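Local coordinates for uncharacterized protein ygiD (Escherichia coli, PDB 2PW6), which opens the aromatic ring of L-DOPA between carbons 4 and 5 in vitro, as a zinc-containing extradiol dioxygenase whose physiological substrate is unknown, at residues 15-20 and 239-244; 128-133 and 166-171. All coordinates share one frame; numbering follows the deposited sequence.

Contact 1. Residues 15-20 and 239-244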
HETATM    1  N   MSE A  15      13.184  15.325 -23.431  1.00 58.86           N
HETATM    2  CA  MSE A  15      12.530  14.161 -22.831  1.00 57.79           C
HETATM    3  C   MSE A  15      11.021  14.330 -22.799  1.00 56.44           C
HETATM    4  O   MSE A  15      10.531  15.446 -22.601  1.00 56.12           O
HETATM    5  CB  MSE A  15      13.055  13.916 -21.424  1.00 58.34           C
HETATM    6  CG  MSE A  15      14.494  13.430 -21.364  1.00 60.19           C
HETATM    7 SE   MSE A  15      14.784  11.682 -22.162  1.00 67.72          SE
HETATM    8  CE  MSE A  15      13.429  10.603 -21.269  1.00 65.00           C
ATOM      9  N   PRO A  16      10.281  13.226 -23.029  1.00 55.39           N
ATOM     10  CA  PRO A  16       8.824  13.245 -22.844  1.00 54.02           C
ATOM     11  C   PRO A  16       8.426  13.214 -21.353  1.00 52.54           C
ATOM     12  O   PRO A  16       9.201  12.755 -20.512  1.00 52.43           O
ATOM     13  CB  PRO A  16       8.370  11.960 -23.542  1.00 54.00           C
ATOM     14  CG  PRO A  16       9.551  11.021 -23.376  1.00 55.22           C
ATOM     15  CD  PRO A  16      10.770  11.903 -23.479  1.00 55.19           C
ATOM     16  N   ALA A  17       7.243  13.737 -21.042  1.00 50.45           N
ATOM     17  CA  ALA A  17       6.606  13.499 -19.749  1.00 49.10           C
ATOM     18  C   ALA A  17       5.433  12.501 -19.894  1.00 48.44           C
ATOM     19  O   ALA A  17       4.725  12.468 -20.906  1.00 48.44           O
ATOM     20  CB  ALA A  17       6.153  14.811 -19.108  1.00 48.37           C
ATOM     21  N   LEU A  18       5.259  11.675 -18.874  1.00 47.46           N
ATOM     22  CA  LEU A  18       4.322  10.574 -18.904  1.00 46.53           C
ATOM     23  C   LEU A  18       3.453  10.540 -17.665  1.00 45.62           C
ATOM     24  O   LEU A  18       3.969  10.552 -16.543  1.00 45.71           O
ATOM     25  CB  LEU A  18       5.075   9.258 -19.000  1.00 46.28           C
ATOM     26  CG  LEU A  18       5.287   8.642 -20.381  1.00 47.98           C
ATOM     27  CD1 LEU A  18       6.025   9.558 -21.330  1.00 48.22           C
ATOM     28  CD2 LEU A  18       6.074   7.371 -20.176  1.00 47.51           C
ATOM     29  N   PHE A  19       2.138  10.530 -17.887  1.00 44.49           N
ATOM     30  CA  PHE A  19       1.141  10.207 -16.851  1.00 43.43           C
ATOM     31  C   PHE A  19       0.624   8.809 -17.107  1.00 43.05           C
ATOM     32  O   PHE A  19       0.117   8.534 -18.174  1.00 43.77           O
ATOM     33  CB  PHE A  19      -0.049  11.189 -16.855  1.00 42.70           C
ATOM     34  CG  PHE A  19      -1.159  10.772 -15.927  1.00 41.47           C
ATOM     35  CD1 PHE A  19      -1.019  10.916 -14.557  1.00 38.72           C
ATOM     36  CD2 PHE A  19      -2.327  10.156 -16.431  1.00 41.88           C
ATOM     37  CE1 PHE A  19      -2.011  10.517 -13.702  1.00 38.50           C
ATOM     38  CE2 PHE A  19      -3.329   9.738 -15.580  1.00 39.03           C
ATOM     39  CZ  PHE A  19      -3.187   9.919 -14.228  1.00 41.72           C
ATOM     40  N   LEU A  20       0.758   7.916 -16.144  1.00 42.96           N
ATOM     41  CA  LEU A  20       0.254   6.579 -16.321  1.00 43.21           C
ATOM     42  C   LEU A  20      -0.885   6.320 -15.336  1.00 43.07           C
ATOM     43  O   LEU A  20      -0.757   6.615 -14.146  1.00 42.91           O
ATOM     44  CB  LEU A  20       1.352   5.513 -16.149  1.00 43.59           C
ATOM     45  CG  LEU A  20       2.569   5.346 -17.080  1.00 44.93           C
ATOM     46  CD1 LEU A  20       2.259   5.731 -18.517  1.00 46.84           C
ATOM     47  CD2 LEU A  20       3.748   6.172 -16.578  1.00 46.95           C
ATOM     48  N   LEU A 239      -1.818  16.774 -13.976  1.00 38.72           N
ATOM     49  CA  LEU A 239      -1.594  18.193 -14.120  1.00 39.80           C
ATOM     50  C   LEU A 239      -0.099  18.512 -14.126  1.00 41.45           C
ATOM     51  O   LEU A 239       0.315  19.428 -14.814  1.00 42.73           O
ATOM     52  CB  LEU A 239      -2.333  18.942 -13.011  1.00 39.72           C
ATOM     53  CG  LEU A 239      -3.873  18.755 -13.083  1.00 41.13           C
ATOM     54  CD1 LEU A 239      -4.570  19.698 -12.111  1.00 40.20           C
ATOM     55  CD2 LEU A 239      -4.444  18.932 -14.542  1.00 38.30           C
ATOM     56  N   TYR A 240       0.697  17.750 -13.367  1.00 42.23           N
ATOM     57  CA  TYR A 240       2.154  17.862 -13.391  1.00 43.48           C
ATOM     58  C   TYR A 240       2.653  17.624 -14.808  1.00 44.80           C
ATOM     59  O   TYR A 240       3.476  18.388 -15.318  1.00 45.83           O
ATOM     60  CB  TYR A 240       2.807  16.899 -12.377  1.00 42.32           C
ATOM     61  CG  TYR A 240       2.666  17.384 -10.953  1.00 41.88           C
ATOM     62  CD1 TYR A 240       1.438  17.304 -10.278  1.00 40.83           C
ATOM     63  CD2 TYR A 240       3.764  17.955 -10.275  1.00 42.92           C
ATOM     64  CE1 TYR A 240       1.304  17.768  -8.946  1.00 39.65           C
ATOM     65  CE2 TYR A 240       3.641  18.419  -8.953  1.00 42.20           C
ATOM     66  CZ  TYR A 240       2.409  18.325  -8.295  1.00 40.96           C
ATOM     67  OH  TYR A 240       2.312  18.808  -7.000  1.00 39.55           O
ATOM     68  N   VAL A 241       2.118  16.591 -15.458  1.00 45.76           N
ATOM     69  CA  VAL A 241       2.449  16.280 -16.851  1.00 45.91           C
ATOM     70  C   VAL A 241       1.894  17.344 -17.796  1.00 45.93           C
ATOM     71  O   VAL A 241       2.640  17.900 -18.605  1.00 46.60           O
ATOM     72  CB  VAL A 241       1.945  14.880 -17.246  1.00 46.31           C
ATOM     73  CG1 VAL A 241       2.076  14.666 -18.735  1.00 47.06           C
ATOM     74  CG2 VAL A 241       2.688  13.797 -16.454  1.00 46.69           C
ATOM     75  N   LEU A 242       0.602  17.664 -17.696  1.00 45.73           N
ATOM     76  CA  LEU A 242       0.035  18.693 -18.584  1.00 45.41           C
ATOM     77  C   LEU A 242       0.680  20.060 -18.433  1.00 45.12           C
ATOM     78  O   LEU A 242       0.830  20.788 -19.419  1.00 45.75           O
ATOM     79  CB  LEU A 242      -1.475  18.843 -18.415  1.00 45.04           C
ATOM     80  CG  LEU A 242      -2.446  17.836 -19.023  1.00 46.26           C
ATOM     81  CD1 LEU A 242      -3.836  18.460 -18.934  1.00 45.88           C
ATOM     82  CD2 LEU A 242      -2.089  17.421 -20.470  1.00 43.62           C
ATOM     83  N   GLY A 243       1.030  20.433 -17.206  1.00 45.43           N
ATOM     84  CA  GLY A 243       1.762  21.691 -16.952  1.00 45.98           C
ATOM     85  C   GLY A 243       3.030  21.810 -17.805  1.00 46.32           C
ATOM     86  O   GLY A 243       3.408  22.904 -18.190  1.00 46.43           O
ATOM     87  N   ALA A 244       3.640  20.668 -18.121  1.00 47.39           N
ATOM     88  CA  ALA A 244       4.892  20.556 -18.875  1.00 49.26           C
ATOM     89  C   ALA A 244       4.774  20.600 -20.405  1.00 50.45           C
ATOM     90  O   ALA A 244       5.798  20.563 -21.116  1.00 50.15           O
ATOM     91  CB  ALA A 244       5.647  19.277 -18.440  1.00 48.86           C
TER
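Helix-on-sheet packing, buried and wholly apolar in its side chains, joins Val-241 to Ala-17 and Phe-19 where helix 236-243 lies over strand 17-21 of the central mixed sheet; the centre of the contact is about 7 Å from the centre of the chain. The short segments run roughly antiparallel, with 155° between their N-to-C directions and 7.7 Å between their axes at closest approach. The approach is close where Ala-17 faces Val-241, their CA atoms 5.8 Å apart. One valine does the work with two branches. Its CG1, anti to the backbone N (chi1 170°), comes 4.1 Å from CB of Ala-17, while CG2 turns to the next part of the strand and lies 3.8 Å from CB of Phe-19. Between these two side chains the valine also touches the peptide backbone, CG2 standing 3.5 Å from the carbonyl oxygen O of Leu-18, whose own side chain starts out on the other face of the sheet. No hydrogen bond crosses the contact, which is van der Waals in character. Phe-19 offers the helix its CB rather than its ring; CG sits beside the residue's own carbonyl carbon (chi1 173°), the ring is carried away from the helix, and the side chain lies about 7 Å from those of the zinc ligands His-22 and His-234. The packing thus joins two elements that border the metal site. Val-241 rests on three adjacent strands at once, touching Ala-171 of strand 167-173 and Ile-270 of strand 268-270 as well as 17-21, while helix 149-159 flanks helix 236-243 through Ala-149, next to Leu-239, and through His-152 ND1, hydrogen-bonded to OH of Tyr-240.

Contact 2. Residues 128-133 and 166-171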
ATOM      1  N   ILE A 128       8.488  -1.382 -12.568  1.00 51.12           N
ATOM      2  CA  ILE A 128       9.075  -2.734 -12.792  1.00 52.43           C
ATOM      3  C   ILE A 128       8.882  -3.237 -14.225  1.00 52.73           C
ATOM      4  O   ILE A 128       9.718  -3.986 -14.726  1.00 53.14           O
ATOM      5  CB  ILE A 128       8.582  -3.849 -11.807  1.00 52.23           C
ATOM      6  CG1 ILE A 128       7.042  -3.917 -11.747  1.00 53.65           C
ATOM      7  CG2 ILE A 128       9.248  -3.714 -10.446  1.00 53.43           C
ATOM      8  CD1 ILE A 128       6.454  -5.295 -11.268  1.00 52.72           C
ATOM      9  N   LYS A 129       7.787  -2.820 -14.860  1.00 52.64           N
ATOM     10  CA  LYS A 129       7.512  -3.126 -16.250  1.00 53.05           C
ATOM     11  C   LYS A 129       8.291  -2.230 -17.200  1.00 53.70           C
ATOM     12  O   LYS A 129       8.742  -2.691 -18.256  1.00 54.29           O
ATOM     13  CB  LYS A 129       6.010  -2.972 -16.550  1.00 52.97           C
ATOM     14  CG  LYS A 129       5.136  -4.058 -15.943  1.00 53.08           C
ATOM     15  CD  LYS A 129       5.534  -5.441 -16.437  1.00 54.70           C
ATOM     16  CE  LYS A 129       5.052  -6.526 -15.488  1.00 56.46           C
ATOM     17  NZ  LYS A 129       4.868  -7.834 -16.200  1.00 57.19           N
HETATM   18  N   MSE A 130       8.430  -0.952 -16.830  1.00 53.37           N
HETATM   19  CA  MSE A 130       8.961   0.069 -17.709  1.00 53.53           C
HETATM   20  C   MSE A 130      10.476  -0.058 -17.806  1.00 52.29           C
HETATM   21  O   MSE A 130      11.031  -0.156 -18.908  1.00 52.70           O
HETATM   22  CB  MSE A 130       8.563   1.447 -17.206  1.00 53.10           C
HETATM   23  CG  MSE A 130       8.493   2.494 -18.247  1.00 53.61           C
HETATM   24 SE   MSE A 130       7.548   4.112 -17.649  1.00 59.26          SE
HETATM   25  CE  MSE A 130       8.197   5.246 -19.057  1.00 53.65           C
ATOM     26  N   TYR A 131      11.125  -0.086 -16.647  1.00 50.80           N
ATOM     27  CA  TYR A 131      12.571  -0.168 -16.533  1.00 48.66           C
ATOM     28  C   TYR A 131      12.904  -1.260 -15.541  1.00 49.16           C
ATOM     29  O   TYR A 131      13.320  -0.954 -14.413  1.00 49.29           O
ATOM     30  CB  TYR A 131      13.153   1.180 -16.064  1.00 46.92           C
ATOM     31  CG  TYR A 131      12.923   2.300 -17.046  1.00 43.71           C
ATOM     32  CD1 TYR A 131      12.134   3.395 -16.722  1.00 40.49           C
ATOM     33  CD2 TYR A 131      13.501   2.253 -18.333  1.00 42.45           C
ATOM     34  CE1 TYR A 131      11.917   4.433 -17.680  1.00 38.52           C
ATOM     35  CE2 TYR A 131      13.298   3.272 -19.271  1.00 39.19           C
ATOM     36  CZ  TYR A 131      12.509   4.360 -18.943  1.00 39.71           C
ATOM     37  OH  TYR A 131      12.329   5.348 -19.895  1.00 41.20           O
ATOM     38  N   PRO A 132      12.709  -2.540 -15.948  1.00 49.55           N
ATOM     39  CA  PRO A 132      12.840  -3.699 -15.074  1.00 50.32           C
ATOM     40  C   PRO A 132      14.093  -3.728 -14.228  1.00 51.53           C
ATOM     41  O   PRO A 132      14.051  -4.247 -13.115  1.00 52.01           O
ATOM     42  CB  PRO A 132      12.865  -4.890 -16.043  1.00 50.41           C
ATOM     43  CG  PRO A 132      12.314  -4.414 -17.291  1.00 49.80           C
ATOM     44  CD  PRO A 132      12.272  -2.925 -17.302  1.00 49.54           C
ATOM     45  N   ASP A 133      15.196  -3.197 -14.749  1.00 52.51           N
ATOM     46  CA  ASP A 133      16.494  -3.389 -14.109  1.00 53.94           C
ATOM     47  C   ASP A 133      16.773  -2.409 -12.960  1.00 53.69           C
ATOM     48  O   ASP A 133      17.767  -2.552 -12.240  1.00 53.46           O
ATOM     49  CB  ASP A 133      17.621  -3.376 -15.157  1.00 54.69           C
ATOM     50  CG  ASP A 133      17.705  -4.689 -15.930  1.00 57.44           C
ATOM     51  OD1 ASP A 133      18.165  -5.698 -15.334  1.00 59.90           O
ATOM     52  OD2 ASP A 133      17.302  -4.714 -17.121  1.00 59.47           O
ATOM     53  N   GLY A 166      17.758  16.189 -19.931  1.00 47.75           N
ATOM     54  CA  GLY A 166      17.818  14.714 -19.906  1.00 46.68           C
ATOM     55  C   GLY A 166      16.902  14.018 -18.900  1.00 46.60           C
ATOM     56  O   GLY A 166      17.116  12.834 -18.568  1.00 46.30           O
ATOM     57  N   ILE A 167      15.885  14.736 -18.414  1.00 45.84           N
ATOM     58  CA  ILE A 167      15.075  14.240 -17.293  1.00 46.01           C
ATOM     59  C   ILE A 167      13.656  13.921 -17.730  1.00 46.09           C
ATOM     60  O   ILE A 167      12.967  14.759 -18.303  1.00 45.32           O
ATOM     61  CB  ILE A 167      15.044  15.211 -16.045  1.00 45.88           C
ATOM     62  CG1 ILE A 167      16.453  15.664 -15.605  1.00 44.38           C
ATOM     63  CG2 ILE A 167      14.190  14.613 -14.893  1.00 45.49           C
ATOM     64  CD1 ILE A 167      17.463  14.547 -15.369  1.00 41.18           C
HETATM   65  N   MSE A 168      13.249  12.694 -17.441  1.00 46.75           N
HETATM   66  CA  MSE A 168      11.905  12.233 -17.702  1.00 48.55           C
HETATM   67  C   MSE A 168      11.006  12.387 -16.479  1.00 46.94           C
HETATM   68  O   MSE A 168      11.315  11.903 -15.398  1.00 46.35           O
HETATM   69  CB  MSE A 168      11.922  10.772 -18.116  1.00 47.69           C
HETATM   70  CG  MSE A 168      10.561  10.303 -18.605  1.00 50.75           C
HETATM   71 SE   MSE A 168      10.567   8.434 -19.018  1.00 56.30          SE
HETATM   72  CE  MSE A 168      11.358   7.637 -17.450  1.00 55.87           C
ATOM     73  N   LEU A 169       9.881  13.054 -16.684  1.00 46.62           N
ATOM     74  CA  LEU A 169       8.830  13.122 -15.702  1.00 45.93           C
ATOM     75  C   LEU A 169       7.910  11.878 -15.850  1.00 45.87           C
ATOM     76  O   LEU A 169       7.344  11.626 -16.936  1.00 45.77           O
ATOM     77  CB  LEU A 169       8.082  14.450 -15.864  1.00 45.35           C
ATOM     78  CG  LEU A 169       9.023  15.669 -16.034  1.00 46.53           C
ATOM     79  CD1 LEU A 169       8.311  16.956 -16.451  1.00 46.46           C
ATOM     80  CD2 LEU A 169       9.949  15.944 -14.794  1.00 43.96           C
ATOM     81  N   VAL A 170       7.828  11.073 -14.791  1.00 44.56           N
ATOM     82  CA  VAL A 170       6.838   9.986 -14.727  1.00 44.89           C
ATOM     83  C   VAL A 170       5.831  10.222 -13.570  1.00 43.53           C
ATOM     84  O   VAL A 170       6.156  10.052 -12.402  1.00 43.25           O
ATOM     85  CB  VAL A 170       7.492   8.568 -14.677  1.00 44.09           C
ATOM     86  CG1 VAL A 170       8.380   8.447 -13.499  1.00 48.32           C
ATOM     87  CG2 VAL A 170       6.447   7.465 -14.581  1.00 44.85           C
ATOM     88  N   ALA A 171       4.631  10.673 -13.918  1.00 42.84           N
ATOM     89  CA  ALA A 171       3.529  10.836 -12.935  1.00 41.97           C
ATOM     90  C   ALA A 171       2.609   9.626 -13.029  1.00 41.50           C
ATOM     91  O   ALA A 171       2.366   9.126 -14.116  1.00 41.65           O
ATOM     92  CB  ALA A 171       2.782  12.075 -13.211  1.00 41.63           C
TER
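The hydroxyl OH of Tyr-131 is turned to the apolar end of Met-168, with CE at 3.5 Å and SE at 3.7 Å from that oxygen. No hydrogen bond links residues 128-133 to 166-171. Met-168, modelled as selenomethionine like Met-130, reaches out from strand 167-173 and then bends at its last torsion (chi3 50°), which brings its methyl to the edge of the tyrosine ring, near the ring plane. There CE of Met-168 lies 3.3 Å from CE1 of Tyr-131, a tight approach at an edge and not over a face. Met-130, at the end of helix 121-130, arrives as an extended chain and meets Met-168 tip to tip, its CE 4.0 Å from SE of Met-168. Pro-48 packs on both Tyr-131 and Met-168. The long side chains of Met-130 and Met-168 thus span the gap between a helix end and a strand whose nearest CA atoms, of Met-130 and Val-170, are 10.6 Å apart. Across these segments the attraction is dispersive, with no polar bond, and the buried tyrosine hydroxyl, which has no polar partner in the model, probably carries some cost in desolvation.

From the N terminus, strand 17-21 supplies the first half of contact 1 and then waits 218 residues for its partner. Within that long loop the chain forms helix 121-130 and, after 32 residues beyond segment 128-133, reaches segment 166-171 on strand 167-173, closing contact 2; only later does helix 236-243 complete contact 1. The two contacts are therefore nested, not crossed. They meet in the sheet, where strands 17-21 and 167-173 are parallel neighbours: Leu-18 N lies 2.8 Å from Leu-169 O in a probable hydrogen bond. Leu-18 also packs on Met-130, so the end of helix 121-130 reaches the opposite face of strand 17-21 from helix 236-243.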